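Local coordinates for protein C-domain type II peptide synthetase (Streptomyces globisporus, PDB 4ZNM) that belongs to the condensation-domain family of peptide synthetases, apparently as a stand-alone protein, and has the fold of the CoA-dependent acyltransferase clan, at residues A[162-166]-A[374-378]. Residues are numbered along the deposited sequence; the frame is centred on the assembly and turned at random.
Sequences AWAMH and VHAPA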
# COMPACT_ATOMS: atom_id res chain seq x y z
N ALA A 162 3.44 3.65 1.37
CA ALA A 162 4.33 2.79 2.18
C ALA A 162 5.76 3.33 2.19
O ALA A 162 6.39 3.42 3.24
CB ALA A 162 4.29 1.36 1.69
N TRP A 163 6.24 3.77 1.04
CA TRP A 163 7.61 4.28 0.94
C TRP A 163 7.75 5.54 1.80
O TRP A 163 8.74 5.72 2.54
CB TRP A 163 7.97 4.56 -0.54
CG TRP A 163 9.33 5.16 -0.77
CD1 TRP A 163 9.74 6.40 -0.46
CD2 TRP A 163 10.45 4.52 -1.43
NE1 TRP A 163 11.03 6.59 -0.86
CE2 TRP A 163 11.49 5.46 -1.45
CE3 TRP A 163 10.66 3.26 -1.97
CZ2 TRP A 163 12.74 5.17 -2.01
CZ3 TRP A 163 11.89 2.97 -2.53
CH2 TRP A 163 12.92 3.93 -2.54
N ALA A 164 6.72 6.38 1.77
CA ALA A 164 6.72 7.59 2.59
C ALA A 164 6.77 7.28 4.08
O ALA A 164 7.38 8.02 4.83
CB ALA A 164 5.47 8.46 2.29
N MSE A 165 6.11 6.20 4.50
CA MSE A 165 6.08 5.83 5.92
C MSE A 165 7.51 5.39 6.36
O MSE A 165 7.96 5.69 7.45
CB MSE A 165 5.08 4.70 6.18
CG MSE A 165 3.62 5.09 6.08
SE MSE A 165 3.07 6.31 7.46
CE MSE A 165 3.68 5.34 9.01
N HIS A 166 8.20 4.69 5.49
CA HIS A 166 9.60 4.33 5.77
C HIS A 166 10.43 5.62 5.95
O HIS A 166 11.18 5.74 6.93
CB HIS A 166 10.13 3.45 4.67
CG HIS A 166 11.61 3.24 4.73
ND1 HIS A 166 12.18 2.07 5.19
CD2 HIS A 166 12.64 4.05 4.39
CE1 HIS A 166 13.50 2.17 5.13
NE2 HIS A 166 13.80 3.36 4.65
N VAL A 374 4.13 -4.14 -1.99
CA VAL A 374 4.48 -2.96 -1.24
C VAL A 374 5.83 -2.45 -1.70
O VAL A 374 6.80 -3.21 -1.78
CB VAL A 374 4.52 -3.25 0.28
CG1 VAL A 374 4.97 -2.03 1.05
CG2 VAL A 374 3.17 -3.66 0.76
N HIS A 375 5.90 -1.16 -1.99
CA HIS A 375 7.13 -0.54 -2.44
C HIS A 375 7.72 0.30 -1.32
O HIS A 375 7.16 1.31 -0.88
CB HIS A 375 6.86 0.32 -3.68
CG HIS A 375 8.06 1.07 -4.16
ND1 HIS A 375 9.04 0.50 -4.94
CD2 HIS A 375 8.44 2.36 -3.96
CE1 HIS A 375 9.98 1.40 -5.19
NE2 HIS A 375 9.63 2.53 -4.61
N ALA A 376 8.87 -0.13 -0.83
CA ALA A 376 9.50 0.54 0.29
C ALA A 376 11.00 0.33 0.19
O ALA A 376 11.44 -0.72 -0.27
CB ALA A 376 8.96 0.00 1.61
N PRO A 377 11.80 1.33 0.59
CA PRO A 377 13.25 1.13 0.42
C PRO A 377 13.75 -0.17 1.07
O PRO A 377 13.15 -0.68 2.03
CB PRO A 377 13.85 2.37 1.11
CG PRO A 377 12.78 3.39 1.04
CD PRO A 377 11.49 2.63 1.19
N ALA A 378 14.83 -0.72 0.51
CA ALA A 378 15.38 -1.99 0.96
C ALA A 378 15.92 -1.88 2.39
O ALA A 378 16.60 -0.91 2.74
CB ALA A 378 16.48 -2.45 0.01
O HOH W 1 5.08 2.98 -1.65
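Ala-162, in the first turn of helix 162-180, presses its CB against CG1 of Val-374 at 3.5 Å, in the segment that follows strand 366-373. At Trp-163 the backbone N and the carbonyl O of His-375 meet too obliquely for a direct bond; a water joins them, accepting from Trp-163 N at 3.0 Å and donating to His-375 O at 2.8 Å. With CG anti to its backbone N (chi1 178°), the Trp-163 indole swings out between Pro-377 and His-375. CG of Pro-377 sits 3.3 Å from the centroid of the six-membered ring, only 5° off the normal. On the opposite face side the His-375 imidazole forms a strongly offset, near-parallel pair with that ring, the planes at 11°. The indole NE1 bonds Glu-304 O. One turn on, His-166 offers a face to the same proline: Pro-377 CG is 3.8 Å from its centroid, displaced toward the rim. Pro-377 CG is thus held between the two rings, with a CH-pi contact to each. The loop crosses between the two subdomains of the V-shaped condensation-domain fold, packing on the helix that begins where the family's HHxxxDG-type motif, here HHTAADA, ends; Asp-161 OD1 of that motif bonds Ala-164 N.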